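Local coordinates for protein GMP reductase (Trypanosoma brucei brucei, PDB 6JIG) that probably catalyses the irreversible NADPH-dependent deamination of GMP to IMP and so helps balance the adenine and guanine nucleotide pools, at residues 13-26 and 469-483. The protein carries 1 engineered substitution. Residues are numbered along the deposited sequence; the frame is centred on the assembly and turned at random.
Sequences LTYDDVLIIPQHSR and RTRFVRMTGAGLRES. With K (potassium ion), chain D.
An antiparallel ladder, two-stranded within the chain, in which Val18, Leu19 and Ile20 face Arg474, Val473 and Phe472, joins segments from near the two ends of the chain on the outside of a TIM barrel. Leu19 and Val473 form the hydrogen-bonded pair, Leu19 N reaching Val473 O at 2.9 Å and Val473 N reaching Leu19 O at 3.0 Å. Met475 N to Asp17 O and Ile21 N to Arg471 O, the latter nearly straight at 173°, extend the ladder at its two ends; beyond it, one water accepts from Arg471 N and donates to Ile21 O. Arg474 and Met475 also pair in parallel with a strand of a second subunit, carrying the sheet across the interface. Its faces differ. On one, the Phe472 ring meets Val18 CG2 through CD1 at 3.7 Å and Ile20 CG1 through CE1, while CG2 of Thr470 lies over a ring face; helices 330-344 and 357-365 of the barrel's outer layer pack here. On this face too, Leu13 CD2 lies over one face of the Arg474 guanidinium, 3.7 Å from NE. On the other, the Ile21 and Val473 side chains cross at about a right angle, their CG1 atoms 3.6 Å apart. Met475, its CG held between backbone N and carbonyl carbon (chi1 45°), runs extended beyond CG and crosses Leu19 at about a right angle, CE 3.6 Å from Leu19 CD2. A second water donates to Asp17 OD1 and Met475 O and accepts a weak hydrogen bond from Arg474 NE; Asp17 OD1 is also hydrogen-bonded to Thr476 OG1 of a third subunit. Arg26 NH1 and Arg469 NH1 come within 2.9 Å, a like-charge approach probably eased by Glu465, salt-bridged to both. Helix 477-483 leads to potassium, bound by carbonyls of Glu482, Ser483 and Gly484 with Gly313, Gly315 and engineered Ala318 of the second subunit.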
loop_
_atom_site.group_PDB
_atom_site.type_symbol
_atom_site.label_atom_id
_atom_site.label_comp_id
_atom_site.label_asym_id
_atom_site.label_seq_id
_atom_site.Cartn_x
_atom_site.Cartn_y
_atom_site.Cartn_z
ATOM N N LEU A 13 14.385 31.357 0.255
ATOM C CA LEU A 13 14.957 30.036 0.472
ATOM C C LEU A 13 14.600 29.532 1.858
ATOM O O LEU A 13 14.507 30.316 2.812
ATOM C CB LEU A 13 16.480 30.070 0.337
ATOM C CG LEU A 13 16.988 30.657 -0.975
ATOM C CD1 LEU A 13 18.505 30.734 -0.917
ATOM C CD2 LEU A 13 16.525 29.816 -2.139
ATOM N N THR A 14 14.428 28.221 1.973
ATOM C CA THR A 14 14.311 27.599 3.284
ATOM C C THR A 14 15.533 26.721 3.548
ATOM O O THR A 14 16.460 26.649 2.729
ATOM C CB THR A 14 13.007 26.805 3.410
ATOM O OG1 THR A 14 12.809 26.485 4.791
ATOM C CG2 THR A 14 13.083 25.517 2.590
ATOM N N TYR A 15 15.535 26.049 4.708
ATOM C CA TYR A 15 16.716 25.275 5.103
ATOM C C TYR A 15 17.043 24.205 4.073
ATOM O O TYR A 15 18.212 24.020 3.714
ATOM C CB TYR A 15 16.513 24.628 6.469
ATOM C CG TYR A 15 16.285 25.645 7.564
ATOM C CD1 TYR A 15 17.211 26.656 7.789
ATOM C CD2 TYR A 15 15.142 25.611 8.351
ATOM C CE1 TYR A 15 17.011 27.598 8.793
ATOM C CE2 TYR A 15 14.933 26.562 9.371
ATOM C CZ TYR A 15 15.876 27.544 9.571
ATOM O OH TYR A 15 15.711 28.486 10.558
ATOM N N ASP A 16 16.022 23.491 3.583
ATOM C CA ASP A 16 16.256 22.437 2.597
ATOM C C ASP A 16 16.749 22.957 1.251
ATOM O O ASP A 16 17.078 22.137 0.379
ATOM C CB ASP A 16 14.987 21.616 2.375
ATOM C CG ASP A 16 14.793 20.554 3.426
ATOM O OD1 ASP A 16 15.724 20.332 4.233
ATOM O OD2 ASP A 16 13.706 19.944 3.453
ATOM N N ASP A 17 16.807 24.273 1.043
ATOM C CA ASP A 17 17.335 24.807 -0.207
ATOM C C ASP A 17 18.853 24.968 -0.212
ATOM O O ASP A 17 19.421 25.234 -1.274
ATOM C CB ASP A 17 16.714 26.174 -0.530
ATOM C CG ASP A 17 15.256 26.073 -1.005
ATOM O OD1 ASP A 17 14.983 25.300 -1.951
ATOM O OD2 ASP A 17 14.385 26.768 -0.431
ATOM N N VAL A 18 19.532 24.865 0.932
ATOM C CA VAL A 18 20.949 25.208 0.973
ATOM C C VAL A 18 21.745 24.165 1.752
ATOM O O VAL A 18 21.205 23.373 2.528
ATOM C CB VAL A 18 21.190 26.622 1.573
ATOM C CG1 VAL A 18 20.491 27.690 0.723
ATOM C CG2 VAL A 18 20.690 26.697 3.014
ATOM N N LEU A 19 23.050 24.160 1.499
ATOM C CA LEU A 19 24.022 23.476 2.348
ATOM C C LEU A 19 25.069 24.475 2.791
ATOM O O LEU A 19 25.302 25.474 2.111
ATOM C CB LEU A 19 24.718 22.333 1.604
ATOM C CG LEU A 19 23.805 21.230 1.104
ATOM C CD1 LEU A 19 24.617 20.365 0.142
ATOM C CD2 LEU A 19 23.290 20.405 2.277
ATOM N N ILE A 20 25.696 24.200 3.938
ATOM C CA ILE A 20 26.846 24.971 4.404
ATOM C C ILE A 20 28.086 24.526 3.633
ATOM O O ILE A 20 28.406 23.338 3.589
ATOM C CB ILE A 20 27.046 24.790 5.911
ATOM C CG1 ILE A 20 25.847 25.372 6.667
ATOM C CG2 ILE A 20 28.376 25.426 6.369
ATOM C CD1 ILE A 20 25.780 24.881 8.132
ATOM N N ILE A 21 28.760 25.471 3.000
ATOM C CA ILE A 21 29.955 25.139 2.221
ATOM C C ILE A 21 31.100 24.875 3.189
ATOM O O ILE A 21 31.375 25.728 4.051
ATOM C CB ILE A 21 30.318 26.286 1.274
ATOM C CG1 ILE A 21 29.217 26.538 0.239
ATOM C CG2 ILE A 21 31.630 25.967 0.545
ATOM C CD1 ILE A 21 29.396 27.873 -0.483
ATOM N N PRO A 22 31.791 23.741 3.091
ATOM C CA PRO A 22 32.924 23.501 3.995
ATOM C C PRO A 22 33.997 24.567 3.811
ATOM O O PRO A 22 34.273 25.009 2.697
ATOM C CB PRO A 22 33.421 22.110 3.583
ATOM C CG PRO A 22 32.226 21.459 2.918
ATOM C CD PRO A 22 31.529 22.591 2.206
ATOM N N GLN A 23 34.590 24.984 4.930
ATOM C CA GLN A 23 35.614 26.016 4.985
ATOM C C GLN A 23 36.854 25.436 5.648
ATOM O O GLN A 23 36.830 24.341 6.215
ATOM C CB GLN A 23 35.151 27.246 5.786
ATOM C CG GLN A 23 33.824 27.840 5.354
ATOM C CD GLN A 23 33.904 28.460 3.968
ATOM O OE1 GLN A 23 34.791 29.270 3.688
ATOM N NE2 GLN A 23 32.968 28.088 3.095
ATOM N N HIS A 24 37.949 26.177 5.555
ATOM C CA HIS A 24 39.160 25.784 6.260
ATOM C C HIS A 24 38.914 25.744 7.764
ATOM O O HIS A 24 38.481 26.735 8.360
ATOM C CB HIS A 24 40.285 26.759 5.938
ATOM C CG HIS A 24 41.543 26.493 6.702
ATOM N ND1 HIS A 24 42.113 25.240 6.781
ATOM C CD2 HIS A 24 42.330 27.313 7.436
ATOM C CE1 HIS A 24 43.203 25.301 7.524
ATOM N NE2 HIS A 24 43.359 26.548 7.931
ATOM N N SER A 25 39.198 24.603 8.385
ATOM C CA SER A 25 38.948 24.418 9.807
ATOM C C SER A 25 40.278 24.240 10.529
ATOM O O SER A 25 41.035 23.310 10.228
ATOM C CB SER A 25 38.035 23.213 10.043
ATOM O OG SER A 25 37.990 22.847 11.407
ATOM N N ARG A 26 40.561 25.134 11.470
ATOM C CA ARG A 26 41.667 24.935 12.392
ATOM C C ARG A 26 41.240 24.145 13.617
ATOM O O ARG A 26 42.062 23.902 14.509
ATOM C CB ARG A 26 42.255 26.288 12.804
ATOM C CG ARG A 26 41.383 27.048 13.799
ATOM C CD ARG A 26 41.581 28.559 13.702
ATOM N NE ARG A 26 40.896 29.275 14.779
ATOM C CZ ARG A 26 39.595 29.557 14.785
ATOM N NH1 ARG A 26 38.833 29.183 13.766
ATOM N NH2 ARG A 26 39.052 30.216 15.804
ATOM N N ARG A 469 31.404 33.434 9.384
ATOM C CA ARG A 469 32.170 32.645 8.426
ATOM C C ARG A 469 31.312 31.784 7.506
ATOM O O ARG A 469 31.786 31.385 6.438
ATOM C CB ARG A 469 33.164 31.747 9.165
ATOM C CG ARG A 469 34.367 32.522 9.665
ATOM C CD ARG A 469 35.225 31.765 10.664
ATOM N NE ARG A 469 36.096 32.739 11.335
ATOM C CZ ARG A 469 36.965 32.462 12.302
ATOM N NH1 ARG A 469 37.105 31.220 12.738
ATOM N NH2 ARG A 469 37.694 33.435 12.836
ATOM N N THR A 470 30.077 31.477 7.886
ATOM C CA THR A 470 29.294 30.531 7.103
ATOM C C THR A 470 28.985 31.089 5.718
ATOM O O THR A 470 28.649 32.266 5.553
ATOM C CB THR A 470 28.005 30.163 7.840
ATOM O OG1 THR A 470 28.337 29.329 8.958
ATOM C CG2 THR A 470 27.052 29.374 6.922
ATOM N N ARG A 471 29.144 30.234 4.718
ATOM C CA ARG A 471 28.758 30.502 3.342
ATOM C C ARG A 471 27.861 29.367 2.890
ATOM O O ARG A 471 28.106 28.209 3.227
ATOM C CB ARG A 471 29.976 30.597 2.410
ATOM C CG ARG A 471 30.991 31.652 2.831
ATOM C CD ARG A 471 30.427 33.065 2.673
ATOM N NE ARG A 471 31.439 34.067 2.998
ATOM C CZ ARG A 471 31.551 34.655 4.187
ATOM N NH1 ARG A 471 30.697 34.363 5.161
ATOM N NH2 ARG A 471 32.512 35.543 4.401
ATOM N N PHE A 472 26.825 29.697 2.133
ATOM C CA PHE A 472 25.863 28.710 1.675
ATOM C C PHE A 472 26.012 28.453 0.178
ATOM O O PHE A 472 26.464 29.317 -0.577
ATOM C CB PHE A 472 24.424 29.170 1.935
ATOM C CG PHE A 472 24.070 29.274 3.402
ATOM C CD1 PHE A 472 23.892 28.132 4.165
ATOM C CD2 PHE A 472 23.901 30.510 3.996
ATOM C CE1 PHE A 472 23.543 28.221 5.507
ATOM C CE2 PHE A 472 23.555 30.612 5.339
ATOM C CZ PHE A 472 23.378 29.466 6.092
ATOM N N VAL A 473 25.589 27.263 -0.230
ATOM C CA VAL A 473 25.370 26.930 -1.636
ATOM C C VAL A 473 23.956 26.386 -1.774
ATOM O O VAL A 473 23.490 25.607 -0.934
ATOM C CB VAL A 473 26.432 25.926 -2.155
ATOM C CG1 VAL A 473 26.496 24.662 -1.279
ATOM C CG2 VAL A 473 26.173 25.560 -3.614
ATOM N N ARG A 474 23.258 26.831 -2.817
ATOM C CA ARG A 474 21.884 26.421 -3.063
ATOM C C ARG A 474 21.862 25.077 -3.783
ATOM O O ARG A 474 22.739 24.788 -4.598
ATOM C CB ARG A 474 21.196 27.508 -3.887
ATOM C CG ARG A 474 19.784 27.234 -4.273
ATOM C CD ARG A 474 19.129 28.545 -4.640
ATOM N NE ARG A 474 17.856 28.322 -5.297
ATOM C CZ ARG A 474 17.220 29.275 -5.955
ATOM N NH1 ARG A 474 17.770 30.488 -6.031
ATOM N NH2 ARG A 474 16.058 29.015 -6.533
ATOM N N MET A 475 20.902 24.220 -3.436
ATOM C CA MET A 475 20.761 22.945 -4.129
ATOM C C MET A 475 19.374 22.837 -4.748
ATOM O O MET A 475 18.413 23.455 -4.273
ATOM C CB MET A 475 21.046 21.732 -3.198
ATOM C CG MET A 475 20.420 21.775 -1.815
ATOM S SD MET A 475 20.789 20.252 -0.887
ATOM C CE MET A 475 20.094 20.661 0.716
ATOM N N THR A 476 19.293 22.108 -5.866
ATOM C CA THR A 476 18.013 21.773 -6.477
ATOM C C THR A 476 17.370 20.606 -5.723
ATOM O O THR A 476 17.941 20.048 -4.777
ATOM C CB THR A 476 18.195 21.399 -7.951
ATOM O OG1 THR A 476 18.822 20.112 -8.014
ATOM C CG2 THR A 476 19.074 22.424 -8.670
ATOM N N GLY A 477 16.172 20.211 -6.154
ATOM C CA GLY A 477 15.573 18.997 -5.619
ATOM C C GLY A 477 16.451 17.778 -5.808
ATOM O O GLY A 477 16.496 16.890 -4.949
ATOM N N ALA A 478 17.168 17.714 -6.932
ATOM C CA ALA A 478 18.087 16.609 -7.146
ATOM C C ALA A 478 19.203 16.628 -6.112
ATOM O O ALA A 478 19.564 15.586 -5.551
ATOM C CB ALA A 478 18.652 16.682 -8.564
ATOM N N GLY A 479 19.757 17.812 -5.839
ATOM C CA GLY A 479 20.773 17.920 -4.806
ATOM C C GLY A 479 20.256 17.526 -3.435
ATOM O O GLY A 479 20.965 16.883 -2.653
ATOM N N LEU A 480 19.003 17.890 -3.129
ATOM C CA LEU A 480 18.422 17.545 -1.830
ATOM C C LEU A 480 18.319 16.031 -1.652
ATOM O O LEU A 480 18.624 15.502 -0.576
ATOM C CB LEU A 480 17.044 18.204 -1.682
ATOM C CG LEU A 480 16.255 17.983 -0.382
ATOM C CD1 LEU A 480 17.023 18.475 0.866
ATOM C CD2 LEU A 480 14.895 18.666 -0.483
ATOM N N ARG A 481 17.918 15.310 -2.708
ATOM C CA ARG A 481 17.827 13.854 -2.621
ATOM C C ARG A 481 19.194 13.221 -2.364
ATOM O O ARG A 481 19.312 12.276 -1.575
ATOM C CB ARG A 481 17.206 13.291 -3.899
ATOM C CG ARG A 481 15.807 13.857 -4.205
ATOM N N GLU A 482 20.239 13.716 -3.032
ATOM C CA GLU A 482 21.582 13.205 -2.763
ATOM C C GLU A 482 22.021 13.466 -1.328
ATOM O O GLU A 482 22.955 12.817 -0.848
ATOM C CB GLU A 482 22.587 13.829 -3.742
ATOM N N SER A 483 21.348 14.372 -0.620
ATOM C CA SER A 483 21.847 14.822 0.670
ATOM C C SER A 483 21.443 13.872 1.797
ATOM O O SER A 483 22.238 13.623 2.715
ATOM C CB SER A 483 21.362 16.255 0.903
ATOM O OG SER A 483 21.990 17.094 -0.073
HETATM K K K D . 23.854 11.395 1.326
HETATM O O HOH W 1 16.739 25.406 -4.115
HETATM O O HOH W 2 30.534 27.803 5.653
#